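Local coordinates for protein putative NADPH:quinone reductase (Bacillus thuringiensis, PDB 3GMS) that probably reduces quinones with NADPH as hydride donor, as a putative quinone oxidoreductase of the medium-chain dehydrogenase/reductase superfamily, at residues K6-H11 with N64-E69; G14-V19 with I50-A55; E34-M39 with Q100-T105; R42-S47 with V327-Y332. One frame throughout, in Å; residues are numbered along the deposited sequence.

Interaction 1: residues K6-H11 with N64-E69; sequences KLIQFH and NIPGYE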
loop_
_atom_site.group_PDB
_atom_site.type_symbol
_atom_site.label_atom_id
_atom_site.label_comp_id
_atom_site.label_asym_id
_atom_site.label_seq_id
_atom_site.Cartn_x
_atom_site.Cartn_y
_atom_site.Cartn_z
ATOM N N LYS A 6 -18.378 6.414 -16.452
ATOM C CA LYS A 6 -17.212 5.942 -17.155
ATOM C C LYS A 6 -16.464 4.960 -16.242
ATOM O O LYS A 6 -16.530 5.079 -15.011
ATOM C CB LYS A 6 -16.309 7.130 -17.481
ATOM C CG LYS A 6 -15.171 6.785 -18.428
ATOM C CD LYS A 6 -14.264 7.999 -18.670
ATOM C CE LYS A 6 -15.051 9.206 -19.195
ATOM N NZ LYS A 6 -14.151 10.047 -20.028
ATOM N N LEU A 7 -15.728 4.032 -16.837
ATOM C CA LEU A 7 -14.963 3.055 -16.037
ATOM C C LEU A 7 -13.806 2.541 -16.830
ATOM O O LEU A 7 -13.879 2.500 -18.055
ATOM C CB LEU A 7 -15.814 1.855 -15.640
ATOM C CG LEU A 7 -16.302 0.875 -16.715
ATOM C CD1 LEU A 7 -16.364 -0.575 -16.199
ATOM C CD2 LEU A 7 -17.677 1.305 -17.163
ATOM N N ILE A 8 -12.737 2.153 -16.131
ATOM C CA ILE A 8 -11.646 1.415 -16.757
ATOM C C ILE A 8 -11.841 -0.060 -16.403
ATOM O O ILE A 8 -12.043 -0.393 -15.235
ATOM C CB ILE A 8 -10.253 1.877 -16.224
ATOM C CG1 ILE A 8 -10.068 3.391 -16.391
ATOM C CG2 ILE A 8 -9.152 1.097 -16.899
ATOM C CD1 ILE A 8 -10.301 3.904 -17.807
ATOM N N GLN A 9 -11.771 -0.936 -17.407
ATOM C CA GLN A 9 -12.031 -2.356 -17.261
ATOM C C GLN A 9 -11.013 -3.145 -18.086
ATOM O O GLN A 9 -10.505 -2.614 -19.083
ATOM C CB GLN A 9 -13.444 -2.616 -17.823
ATOM C CG GLN A 9 -13.978 -3.945 -17.580
ATOM C CD GLN A 9 -15.477 -3.926 -17.324
ATOM O OE1 GLN A 9 -15.909 -4.161 -16.206
ATOM N NE2 GLN A 9 -16.271 -3.678 -18.360
ATOM N N PHE A 10 -10.693 -4.366 -17.657
ATOM C CA PHE A 10 -9.991 -5.344 -18.496
ATOM C C PHE A 10 -10.794 -6.624 -18.521
ATOM O O PHE A 10 -11.364 -7.029 -17.511
ATOM C CB PHE A 10 -8.551 -5.638 -18.047
ATOM C CG PHE A 10 -8.417 -6.045 -16.586
ATOM C CD1 PHE A 10 -8.173 -7.363 -16.245
ATOM C CD2 PHE A 10 -8.488 -5.082 -15.570
ATOM C CE1 PHE A 10 -8.042 -7.748 -14.900
ATOM C CE2 PHE A 10 -8.365 -5.450 -14.226
ATOM C CZ PHE A 10 -8.126 -6.775 -13.891
ATOM N N HIS A 11 -10.822 -7.243 -19.692
ATOM C CA HIS A 11 -11.632 -8.453 -19.923
ATOM C C HIS A 11 -10.758 -9.698 -19.947
ATOM O O HIS A 11 -11.273 -10.801 -19.836
ATOM C CB HIS A 11 -12.424 -8.324 -21.225
ATOM C CG HIS A 11 -13.394 -7.191 -21.226
ATOM N ND1 HIS A 11 -14.744 -7.362 -21.010
ATOM C CD2 HIS A 11 -13.208 -5.865 -21.418
ATOM C CE1 HIS A 11 -15.345 -6.188 -21.054
ATOM N NE2 HIS A 11 -14.436 -5.263 -21.311
ATOM N N ASN A 64 -12.839 -6.958 -14.839
ATOM C CA ASN A 64 -12.628 -6.355 -13.529
ATOM C C ASN A 64 -12.254 -4.891 -13.674
ATOM O O ASN A 64 -11.638 -4.505 -14.683
ATOM C CB ASN A 64 -11.504 -7.117 -12.823
ATOM C CG ASN A 64 -11.099 -6.473 -11.514
ATOM O OD1 ASN A 64 -10.072 -5.761 -11.431
ATOM N ND2 ASN A 64 -11.934 -6.669 -10.486
ATOM N N ILE A 65 -12.612 -4.089 -12.669
ATOM C CA ILE A 65 -12.233 -2.654 -12.632
ATOM C C ILE A 65 -11.037 -2.511 -11.685
ATOM O O ILE A 65 -11.149 -2.875 -10.529
ATOM C CB ILE A 65 -13.392 -1.752 -12.181
ATOM C CG1 ILE A 65 -14.573 -1.886 -13.160
ATOM C CG2 ILE A 65 -12.953 -0.281 -12.161
ATOM C CD1 ILE A 65 -15.902 -1.337 -12.625
ATOM N N PRO A 66 -9.877 -2.026 -12.173
ATOM C CA PRO A 66 -8.766 -1.974 -11.212
ATOM C C PRO A 66 -8.867 -0.828 -10.175
ATOM O O PRO A 66 -9.681 0.087 -10.322
ATOM C CB PRO A 66 -7.532 -1.676 -12.068
ATOM C CG PRO A 66 -7.972 -1.619 -13.465
ATOM C CD PRO A 66 -9.467 -1.644 -13.544
ATOM N N GLY A 67 -7.959 -0.850 -9.199
ATOM C CA GLY A 67 -7.874 0.238 -8.223
ATOM C C GLY A 67 -8.421 -0.106 -6.848
ATOM O O GLY A 67 -9.594 -0.460 -6.666
ATOM N N TYR A 68 -7.549 -0.001 -5.863
ATOM C CA TYR A 68 -7.944 -0.312 -4.476
ATOM C C TYR A 68 -8.201 0.900 -3.651
ATOM O O TYR A 68 -8.762 0.781 -2.535
ATOM C CB TYR A 68 -6.900 -1.195 -3.756
ATOM C CG TYR A 68 -6.920 -2.597 -4.261
ATOM C CD1 TYR A 68 -7.916 -3.485 -3.865
ATOM C CD2 TYR A 68 -6.005 -3.017 -5.220
ATOM C CE1 TYR A 68 -7.955 -4.797 -4.330
ATOM C CE2 TYR A 68 -6.026 -4.349 -5.692
ATOM C CZ TYR A 68 -7.005 -5.214 -5.251
ATOM O OH TYR A 68 -7.073 -6.507 -5.723
ATOM N N GLU A 69 -7.754 2.062 -4.098
ATOM C CA GLU A 69 -7.959 3.236 -3.239
ATOM C C GLU A 69 -8.232 4.550 -3.986
ATOM O O GLU A 69 -8.197 4.608 -5.224
ATOM C CB GLU A 69 -6.850 3.367 -2.185
ATOM C CG GLU A 69 -5.538 3.810 -2.705
ATOM C CD GLU A 69 -4.500 4.028 -1.594
ATOM O OE1 GLU A 69 -3.388 3.566 -1.804
ATOM O OE2 GLU A 69 -4.767 4.683 -0.548
#
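The carbonyl oxygen Asn64 O is approached by two groups of strand 4-10. Phe10 N donates to Asn64 O over 3.1 Å with an N-H...O angle of 161°, and the CA-H of Gln9 points at the same oxygen. Asn64 N answers with a bond of 3.1 Å to Phe10 O at 156°, so Phe10 and Asn64 form one antiparallel hydrogen-bonded pair. This single bridge pins the loop that leads into strand 71-77 to the two-stranded antiparallel sheet of 4-10 and 20-26. The loop belongs to the GroES-like domain, the part called catalytic in relatives of the medium-chain dehydrogenase family.

Beyond the bridge the loop meets the strand through carbon. Phe10 has CG between its backbone N and carbonyl carbon (chi1 53°), which lays the ring alongside Asn64, with Phe10 CZ 3.6 Å from Asn64 CB. Pro66 CG comes to the ring's edge, near its plane, 3.9 Å from Phe10 CE2. Ile8 O is buried without a polar partner in the model; Ile65 CG2 at 3.2 Å and Pro66 CD at 3.3 Å pack against Ile8 O, and the CA-H of Ile65 points at it. Nearer the start of the strand, Leu7 and Ile65 cross at about a right angle, their CD1 atoms 3.7 Å apart. The amide of Gln9 is directed to Glu23 through NE2, while its OE1 merely brushes Ile65 CG1.

Interaction 2: residues G14-V19 with I50-A55; sequences GNPKDV and IPITGA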
loop_
_atom_site.group_PDB
_atom_site.type_symbol
_atom_site.label_atom_id
_atom_site.label_comp_id
_atom_site.label_asym_id
_atom_site.label_seq_id
_atom_site.Cartn_x
_atom_site.Cartn_y
_atom_site.Cartn_z
ATOM N N GLY A 14 -3.289 -9.647 -18.608
ATOM C CA GLY A 14 -2.132 -9.450 -19.484
ATOM C C GLY A 14 -1.442 -8.169 -19.111
ATOM O O GLY A 14 -1.690 -7.618 -18.030
ATOM N N ASN A 15 -0.558 -7.702 -19.977
ATOM C CA ASN A 15 0.087 -6.397 -19.781
ATOM C C ASN A 15 -0.998 -5.325 -19.758
ATOM O O ASN A 15 -1.878 -5.308 -20.600
ATOM C CB ASN A 15 1.082 -6.116 -20.917
ATOM C CG ASN A 15 2.196 -7.141 -20.991
ATOM O OD1 ASN A 15 2.700 -7.609 -19.968
ATOM N ND2 ASN A 15 2.628 -7.469 -22.222
ATOM N N PRO A 16 -0.970 -4.438 -18.744
ATOM C CA PRO A 16 -2.036 -3.433 -18.694
ATOM C C PRO A 16 -2.142 -2.636 -20.002
ATOM O O PRO A 16 -3.251 -2.275 -20.434
ATOM C CB PRO A 16 -1.612 -2.540 -17.518
ATOM C CG PRO A 16 -0.884 -3.474 -16.599
ATOM C CD PRO A 16 -0.083 -4.369 -17.568
ATOM N N LYS A 17 -1.015 -2.393 -20.668
ATOM C CA LYS A 17 -1.084 -1.654 -21.946
ATOM C C LYS A 17 -1.936 -2.359 -23.026
ATOM O O LYS A 17 -2.489 -1.708 -23.927
ATOM C CB LYS A 17 0.326 -1.384 -22.491
ATOM C CG LYS A 17 0.961 -2.603 -23.184
ATOM C CD LYS A 17 2.479 -2.591 -23.079
ATOM C CE LYS A 17 3.079 -1.533 -23.974
ATOM N NZ LYS A 17 4.463 -1.167 -23.527
ATOM N N ASP A 18 -2.030 -3.684 -22.935
ATOM C CA ASP A 18 -2.790 -4.494 -23.906
ATOM C C ASP A 18 -4.259 -4.657 -23.526
ATOM O O ASP A 18 -5.111 -4.760 -24.408
ATOM C CB ASP A 18 -2.126 -5.863 -24.096
ATOM C CG ASP A 18 -0.753 -5.754 -24.743
ATOM O OD1 ASP A 18 -0.638 -4.935 -25.669
ATOM O OD2 ASP A 18 0.192 -6.467 -24.345
ATOM N N VAL A 19 -4.564 -4.652 -22.222
ATOM C CA VAL A 19 -5.902 -5.092 -21.789
ATOM C C VAL A 19 -6.832 -4.040 -21.203
ATOM O O VAL A 19 -8.039 -4.245 -21.188
ATOM C CB VAL A 19 -5.825 -6.337 -20.852
ATOM C CG1 VAL A 19 -5.165 -7.534 -21.597
ATOM C CG2 VAL A 19 -5.030 -6.016 -19.578
ATOM N N ILE A 50 -0.718 -5.524 -10.326
ATOM C CA ILE A 50 -0.522 -6.969 -10.165
ATOM C C ILE A 50 -1.775 -7.801 -10.549
ATOM O O ILE A 50 -1.660 -8.781 -11.309
ATOM C CB ILE A 50 -0.008 -7.302 -8.728
ATOM C CG1 ILE A 50 1.360 -6.646 -8.503
ATOM C CG2 ILE A 50 0.072 -8.845 -8.519
ATOM C CD1 ILE A 50 1.958 -6.901 -7.105
ATOM N N PRO A 51 -2.982 -7.416 -10.069
ATOM C CA PRO A 51 -4.115 -8.247 -10.484
ATOM C C PRO A 51 -4.382 -8.246 -11.994
ATOM O O PRO A 51 -4.934 -9.228 -12.518
ATOM C CB PRO A 51 -5.326 -7.625 -9.776
ATOM C CG PRO A 51 -4.775 -6.582 -8.825
ATOM C CD PRO A 51 -3.300 -6.504 -8.955
ATOM N N ILE A 52 -4.023 -7.155 -12.680
ATOM C CA ILE A 52 -4.288 -7.043 -14.095
ATOM C C ILE A 52 -3.490 -8.136 -14.804
ATOM O O ILE A 52 -3.971 -8.712 -15.755
ATOM C CB ILE A 52 -3.915 -5.661 -14.669
ATOM C CG1 ILE A 52 -4.665 -4.559 -13.896
ATOM C CG2 ILE A 52 -4.262 -5.591 -16.164
ATOM C CD1 ILE A 52 -4.188 -3.136 -14.235
ATOM N N THR A 53 -2.274 -8.402 -14.335
ATOM C CA THR A 53 -1.385 -9.355 -14.984
ATOM C C THR A 53 -1.795 -10.827 -14.887
ATOM O O THR A 53 -1.194 -11.664 -15.567
ATOM C CB THR A 53 0.018 -9.297 -14.399
ATOM O OG1 THR A 53 -0.033 -9.767 -13.044
ATOM C CG2 THR A 53 0.576 -7.898 -14.480
ATOM N N GLY A 54 -2.790 -11.145 -14.061
ATOM C CA GLY A 54 -3.248 -12.519 -13.906
ATOM C C GLY A 54 -2.591 -13.309 -12.801
ATOM O O GLY A 54 -2.943 -14.476 -12.601
ATOM N N ALA A 55 -1.641 -12.703 -12.089
ATOM C CA ALA A 55 -1.018 -13.344 -10.905
ATOM C C ALA A 55 -2.030 -13.964 -9.908
ATOM O O ALA A 55 -1.697 -14.940 -9.237
ATOM C CB ALA A 55 -0.089 -12.373 -10.186
#
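Ile52 carries the apolar half of this contact, its CB directed at segment 14-19. From CB the chain forks. The CG2 branch, anti to the backbone N, slides past Val19 in the opposite direction, Ile52 CG2 lying 3.5 Å from Val19 CG2, and the same methyl is 4.0 Å from Pro16 CG. The CG1 branch, beside the backbone N (chi1 -57°), carries Ile52 CD1 onward to 4.1 Å from Pro16 CG. One proline carbon thus meets both branches' methyls, CG2 and CD1.

The backbone of Ile52 supplies the polar half: Gly14 N donates to Ile52 O at 3.1 Å with an N-H...O angle of 157°. Next to it, the CA-H of Thr53 points at Gly14 O. Phe10 of strand 4-10 also packs on Ile52 and Val19, placing the contact where short helix 16-19 meets the loop after helix 46-49. The contact consists of one backbone hydrogen bond, a CA-H...O contact, and methyl and ring-carbon packing, so no charged or polar side chain specifies it.

Interaction 3: residues E34-M39 with Q100-T105; sequences EVFVRM and QEYVKT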
loop_
_atom_site.group_PDB
_atom_site.type_symbol
_atom_site.label_atom_id
_atom_site.label_comp_id
_atom_site.label_asym_id
_atom_site.label_seq_id
_atom_site.Cartn_x
_atom_site.Cartn_y
_atom_site.Cartn_z
ATOM N N GLU A 34 -25.527 0.410 0.705
ATOM C CA GLU A 34 -24.482 0.918 -0.216
ATOM C C GLU A 34 -24.313 2.434 -0.182
ATOM O O GLU A 34 -25.262 3.184 0.081
ATOM C CB GLU A 34 -24.782 0.534 -1.659
ATOM C CG GLU A 34 -24.614 -0.923 -2.008
ATOM C CD GLU A 34 -24.672 -1.173 -3.514
ATOM O OE1 GLU A 34 -25.583 -0.652 -4.213
ATOM O OE2 GLU A 34 -23.791 -1.907 -3.992
ATOM N N VAL A 35 -23.088 2.876 -0.473
ATOM C CA VAL A 35 -22.780 4.302 -0.565
ATOM C C VAL A 35 -22.254 4.500 -1.997
ATOM O O VAL A 35 -21.502 3.666 -2.471
ATOM C CB VAL A 35 -21.753 4.710 0.531
ATOM C CG1 VAL A 35 -21.303 6.158 0.363
ATOM C CG2 VAL A 35 -22.399 4.500 1.932
ATOM N N PHE A 36 -22.681 5.575 -2.664
ATOM C CA PHE A 36 -22.396 5.796 -4.078
ATOM C C PHE A 36 -21.529 7.068 -4.168
ATOM O O PHE A 36 -21.981 8.156 -3.773
ATOM C CB PHE A 36 -23.748 5.959 -4.813
ATOM C CG PHE A 36 -23.628 6.253 -6.284
ATOM C CD1 PHE A 36 -23.317 5.250 -7.173
ATOM C CD2 PHE A 36 -23.871 7.544 -6.779
ATOM C CE1 PHE A 36 -23.221 5.517 -8.522
ATOM C CE2 PHE A 36 -23.775 7.820 -8.118
ATOM C CZ PHE A 36 -23.456 6.804 -9.000
ATOM N N VAL A 37 -20.288 6.948 -4.669
ATOM C CA VAL A 37 -19.321 8.007 -4.482
ATOM C C VAL A 37 -18.752 8.442 -5.836
ATOM O O VAL A 37 -18.274 7.594 -6.625
ATOM C CB VAL A 37 -18.173 7.467 -3.565
ATOM C CG1 VAL A 37 -17.063 8.511 -3.431
ATOM C CG2 VAL A 37 -18.734 7.097 -2.160
ATOM N N ARG A 38 -18.836 9.738 -6.137
ATOM C CA ARG A 38 -18.207 10.268 -7.364
ATOM C C ARG A 38 -16.716 10.492 -7.055
ATOM O O ARG A 38 -16.387 11.338 -6.231
ATOM C CB ARG A 38 -18.877 11.593 -7.806
ATOM C CG ARG A 38 -18.145 12.302 -8.994
ATOM C CD ARG A 38 -18.817 13.650 -9.409
ATOM N NE ARG A 38 -19.136 14.481 -8.240
ATOM C CZ ARG A 38 -18.333 15.388 -7.689
ATOM N NH1 ARG A 38 -17.123 15.615 -8.186
ATOM N NH2 ARG A 38 -18.752 16.071 -6.624
ATOM N N MET A 39 -15.829 9.741 -7.718
ATOM C CA MET A 39 -14.362 9.806 -7.450
ATOM C C MET A 39 -13.709 11.111 -7.920
ATOM O O MET A 39 -14.074 11.675 -8.958
ATOM C CB MET A 39 -13.667 8.615 -8.112
ATOM C CG MET A 39 -14.094 7.213 -7.535
ATOM S SD MET A 39 -14.047 7.072 -5.727
ATOM C CE MET A 39 -12.219 7.013 -5.548
ATOM N N GLN A 100 -12.794 4.329 -11.732
ATOM C CA GLN A 100 -14.024 4.594 -12.465
ATOM C C GLN A 100 -14.651 5.852 -11.911
ATOM O O GLN A 100 -14.256 6.353 -10.860
ATOM C CB GLN A 100 -15.003 3.393 -12.376
ATOM C CG GLN A 100 -15.490 3.081 -11.003
ATOM C CD GLN A 100 -16.510 1.924 -11.000
ATOM O OE1 GLN A 100 -17.375 1.837 -11.892
ATOM N NE2 GLN A 100 -16.397 1.028 -10.008
ATOM N N GLU A 101 -15.664 6.341 -12.617
ATOM C CA GLU A 101 -16.243 7.625 -12.331
ATOM C C GLU A 101 -16.987 7.559 -11.004
ATOM O O GLU A 101 -16.894 8.485 -10.188
ATOM C CB GLU A 101 -17.201 8.013 -13.463
ATOM C CG GLU A 101 -17.845 9.387 -13.319
ATOM C CD GLU A 101 -18.599 9.818 -14.575
ATOM O OE1 GLU A 101 -18.607 9.071 -15.605
ATOM O OE2 GLU A 101 -19.139 10.945 -14.526
ATOM N N TYR A 102 -17.743 6.479 -10.813
ATOM C CA TYR A 102 -18.524 6.283 -9.613
ATOM C C TYR A 102 -18.219 4.943 -8.970
ATOM O O TYR A 102 -18.246 3.905 -9.641
ATOM C CB TYR A 102 -20.020 6.273 -9.946
ATOM C CG TYR A 102 -20.533 7.528 -10.624
ATOM C CD1 TYR A 102 -20.795 8.676 -9.881
ATOM C CD2 TYR A 102 -20.768 7.544 -11.992
ATOM C CE1 TYR A 102 -21.297 9.837 -10.487
ATOM C CE2 TYR A 102 -21.272 8.695 -12.625
ATOM C CZ TYR A 102 -21.533 9.829 -11.859
ATOM O OH TYR A 102 -22.046 10.971 -12.413
ATOM N N VAL A 103 -18.052 4.940 -7.647
ATOM C CA VAL A 103 -17.688 3.721 -6.905
ATOM C C VAL A 103 -18.707 3.480 -5.796
ATOM O O VAL A 103 -19.041 4.407 -5.060
ATOM C CB VAL A 103 -16.283 3.875 -6.263
ATOM C CG1 VAL A 103 -15.979 2.709 -5.275
ATOM C CG2 VAL A 103 -15.243 3.952 -7.382
ATOM N N LYS A 104 -19.189 2.248 -5.684
ATOM C CA LYS A 104 -20.020 1.838 -4.542
ATOM C C LYS A 104 -19.295 0.902 -3.626
ATOM O O LYS A 104 -18.494 0.074 -4.087
ATOM C CB LYS A 104 -21.274 1.107 -5.032
ATOM C CG LYS A 104 -22.102 1.920 -6.010
ATOM C CD LYS A 104 -23.512 1.334 -6.140
ATOM C CE LYS A 104 -23.529 -0.027 -6.779
ATOM N NZ LYS A 104 -22.666 -0.033 -7.982
ATOM N N THR A 105 -19.604 0.998 -2.330
ATOM C CA THR A 105 -19.113 0.055 -1.365
ATOM C C THR A 105 -20.108 0.059 -0.194
ATOM O O THR A 105 -20.979 0.947 -0.121
ATOM C CB THR A 105 -17.689 0.424 -0.815
ATOM O OG1 THR A 105 -17.218 -0.643 0.024
ATOM C CG2 THR A 105 -17.741 1.725 0.025
HETATM O O HOH W 1 -15.605 10.683 -11.071
#
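Five backbone hydrogen bonds join Glu34-Met39 to Gln100-Thr105; the short strands 34-39 and 102-105, both in the sheet of the GroES-like domain, run antiparallel at 153°. Val35 with Thr105 and Val37 with Val103 are hydrogen-bonded pairs; Phe36 with Lys104 and Arg38 with Tyr102 are non-hydrogen-bonded. Val37 N donates to Val103 O and receives the return bond from Val103 N at Val37 O, both 2.9 Å. Met39 N reaches Glu101 O at 3.0 Å, and a water bridges that oxygen to Met39 O.

Phe36 has CG anti to its backbone N (chi1 178°), and its ring reaches Tyr102. The two rings lie nearly parallel (17°) but slid apart, centroids 4.9 Å apart. Phe36 CZ approaches Tyr102 CD1 to 3.4 Å, while Lys104 CG sits at the Phe36 edge, 3.7 Å from Phe36 CD1.

Glu34 OE2 and Lys104 NZ, 4.5 Å apart, are beyond salt-bridge distance. The carboxylate lies instead against the lysine's CD-CE methylenes; Glu34 OE1 accepts from Lys31 N, and Lys104 NZ pairs with Glu96. Met39 CG presses tightly, 3.5 Å from Val103 CG2, against Val103, which shares a face with Val35, Val37 and Thr105.

Strand 71-77 pairs along the other edge of 34-43, and Pro92 of strand 89-92 packs against Val37, Met39 and Val103.

Interaction 4: residues R42-S47 with V327-Y332; sequences RPINPS and VFLTSY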
loop_
_atom_site.group_PDB
_atom_site.type_symbol
_atom_site.label_atom_id
_atom_site.label_comp_id
_atom_site.label_asym_id
_atom_site.label_seq_id
_atom_site.Cartn_x
_atom_site.Cartn_y
_atom_site.Cartn_z
ATOM N N ARG A 42 -7.517 8.985 -7.689
ATOM C CA ARG A 42 -6.953 7.686 -7.191
ATOM C C ARG A 42 -5.474 7.631 -7.564
ATOM O O ARG A 42 -5.123 8.076 -8.664
ATOM C CB ARG A 42 -7.602 6.430 -7.834
ATOM C CG ARG A 42 -9.074 6.557 -8.188
ATOM C CD ARG A 42 -9.216 7.131 -9.588
ATOM N NE ARG A 42 -10.598 7.280 -10.083
ATOM C CZ ARG A 42 -11.051 8.337 -10.759
ATOM N NH1 ARG A 42 -10.303 9.415 -10.985
ATOM N NH2 ARG A 42 -12.320 8.339 -11.184
ATOM N N PRO A 43 -4.634 7.011 -6.711
ATOM C CA PRO A 43 -3.248 6.783 -7.097
ATOM C C PRO A 43 -3.211 5.580 -8.038
ATOM O O PRO A 43 -4.135 4.753 -8.055
ATOM C CB PRO A 43 -2.588 6.434 -5.755
ATOM C CG PRO A 43 -3.652 5.544 -5.069
ATOM C CD PRO A 43 -4.974 6.319 -5.448
ATOM N N ILE A 44 -2.145 5.489 -8.828
ATOM C CA ILE A 44 -1.808 4.251 -9.495
ATOM C C ILE A 44 -0.721 3.584 -8.663
ATOM O O ILE A 44 0.454 3.959 -8.712
ATOM C CB ILE A 44 -1.350 4.482 -10.946
ATOM C CG1 ILE A 44 -2.545 5.075 -11.736
ATOM C CG2 ILE A 44 -0.859 3.124 -11.564
ATOM C CD1 ILE A 44 -2.216 5.515 -13.189
ATOM N N ASN A 45 -1.115 2.625 -7.843
ATOM C CA ASN A 45 -0.116 1.904 -7.070
ATOM C C ASN A 45 0.411 0.707 -7.873
ATOM O O ASN A 45 -0.360 0.033 -8.532
ATOM C CB ASN A 45 -0.719 1.370 -5.758
ATOM C CG ASN A 45 -1.214 2.495 -4.804
ATOM O OD1 ASN A 45 -0.600 3.550 -4.708
ATOM N ND2 ASN A 45 -2.298 2.227 -4.072
ATOM N N PRO A 46 1.728 0.403 -7.777
ATOM C CA PRO A 46 2.199 -0.881 -8.320
ATOM C C PRO A 46 1.323 -2.078 -7.921
ATOM O O PRO A 46 1.114 -2.996 -8.737
ATOM C CB PRO A 46 3.649 -0.986 -7.776
ATOM C CG PRO A 46 4.117 0.439 -7.723
ATOM C CD PRO A 46 2.821 1.150 -7.138
ATOM N N SER A 47 0.749 -2.077 -6.718
ATOM C CA SER A 47 -0.127 -3.168 -6.295
ATOM C C SER A 47 -1.509 -3.191 -6.981
ATOM O O SER A 47 -2.206 -4.221 -6.972
ATOM C CB SER A 47 -0.325 -3.151 -4.755
ATOM O OG SER A 47 -0.851 -1.895 -4.361
ATOM N N VAL A 327 1.832 8.789 -9.263
ATOM C CA VAL A 327 1.044 9.179 -10.400
ATOM C C VAL A 327 -0.431 8.990 -10.038
ATOM O O VAL A 327 -0.777 8.013 -9.392
ATOM C CB VAL A 327 1.382 8.288 -11.610
ATOM C CG1 VAL A 327 0.520 8.694 -12.841
ATOM C CG2 VAL A 327 2.899 8.409 -11.929
ATOM N N PHE A 328 -1.284 9.922 -10.410
ATOM C CA PHE A 328 -2.716 9.818 -10.090
ATOM C C PHE A 328 -3.616 9.908 -11.284
ATOM O O PHE A 328 -3.284 10.582 -12.283
ATOM C CB PHE A 328 -3.119 10.968 -9.134
ATOM C CG PHE A 328 -2.412 10.951 -7.811
ATOM C CD1 PHE A 328 -3.019 10.365 -6.684
ATOM C CD2 PHE A 328 -1.163 11.555 -7.655
ATOM C CE1 PHE A 328 -2.364 10.363 -5.463
ATOM C CE2 PHE A 328 -0.480 11.526 -6.416
ATOM C CZ PHE A 328 -1.095 10.941 -5.318
ATOM N N LEU A 329 -4.804 9.301 -11.128
ATOM C CA LEU A 329 -5.902 9.405 -12.090
ATOM C C LEU A 329 -6.928 10.315 -11.513
ATOM O O LEU A 329 -7.437 10.059 -10.417
ATOM C CB LEU A 329 -6.545 8.032 -12.326
ATOM C CG LEU A 329 -5.653 7.009 -13.051
ATOM C CD1 LEU A 329 -6.191 5.577 -12.947
ATOM C CD2 LEU A 329 -5.292 7.403 -14.548
ATOM N N THR A 330 -7.219 11.417 -12.215
ATOM C CA THR A 330 -8.024 12.443 -11.573
ATOM C C THR A 330 -9.313 12.623 -12.376
ATOM O O THR A 330 -9.358 12.289 -13.573
ATOM C CB THR A 330 -7.265 13.795 -11.432
ATOM O OG1 THR A 330 -6.976 14.310 -12.739
ATOM C CG2 THR A 330 -5.964 13.657 -10.615
ATOM N N SER A 331 -10.353 13.131 -11.725
ATOM C CA SER A 331 -11.652 13.272 -12.380
ATOM C C SER A 331 -12.365 14.546 -11.969
ATOM O O SER A 331 -13.550 14.518 -11.691
ATOM C CB SER A 331 -12.542 12.067 -12.046
ATOM O OG SER A 331 -12.132 10.900 -12.731
ATOM N N TYR A 332 -11.659 15.663 -11.934
ATOM C CA TYR A 332 -12.243 16.891 -11.428
ATOM C C TYR A 332 -13.251 17.524 -12.406
ATOM O O TYR A 332 -13.054 17.365 -13.605
ATOM C CB TYR A 332 -11.133 17.879 -11.092
ATOM C CG TYR A 332 -10.364 17.512 -9.830
ATOM C CD1 TYR A 332 -9.048 17.058 -9.897
ATOM C CD2 TYR A 332 -10.952 17.642 -8.565
ATOM C CE1 TYR A 332 -8.323 16.725 -8.727
ATOM C CE2 TYR A 332 -10.245 17.333 -7.395
ATOM C CZ TYR A 332 -8.926 16.884 -7.487
ATOM O OH TYR A 332 -8.260 16.586 -6.328
HETATM O O HOH W 2 2.472 5.974 -8.996
#
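Arg42 NH1 and NH2 both donate to Ser331 OG, just past strand 326-330, gripping this single oxygen end-on at 2.9 Å and 3.0 Å respectively, with OG close to the guanidinium plane. Arg42 NH1 also donates to Leu329 O at 3.0 Å, standing above that carbonyl plane rather than on a lone pair. The Arg42 side chain bends at chi2 (88°), carrying the guanidinium back toward the earlier residues of its own strand, beside Leu329 O and Ser331. Leu329 O takes a second bond from Arg42 N, 2.9 Å away, and Leu329 N returns one to Arg42 O at 2.8 Å. Outside the pair of segments, Thr98 O accepts from Arg42 NE and Gln100 O from NH2, so the planar group is tied along several of its edges.

Here the C-terminal strand 326-330 returns antiparallel to strand 34-43 and joins the sheet of the GroES-like domain, as chains of the medium-chain dehydrogenase family do after passing through the Rossmann-type domain. Ile44 N donates to Val327 O at 2.9 Å and 168°, and a water links Ile44 O to Val327 N.

Packing flanks these bonds. Ile44 CD1 lies 3.8 Å from Leu329 CG, the side chains crossing at a slant, and helix 310-318 covers Ile44 and Val327. Pro43 CB rests 3.9 Å from Phe328 CE1, while that ring meets Phe120 edge-to-face.

Overall arrangement
From the N terminus, strand 4-10 enters interaction 1, closed when the loop 64-69 comes back to it. Interaction 2 closes a smaller loop, 14-19 to 50-55, lying wholly within the first, and the two touch through Phe10, Ile52 and Pro66. Strand 34-43 then serves twice: its first half pairs with 102-106 in interaction 3, its end with C-terminal strand 326-330 in interaction 4, a closure that spans the Rossmann-type domain. Interactions 1 and 3 cross, as do 1 and 4, 2 and 3, 2 and 4, and 3 and 4. Direct joints include Lys6 with Glu101, Glu69 with Asn45, and Gln100 with Arg42, tying the N-terminal two-stranded sheet and loop to the main sheet.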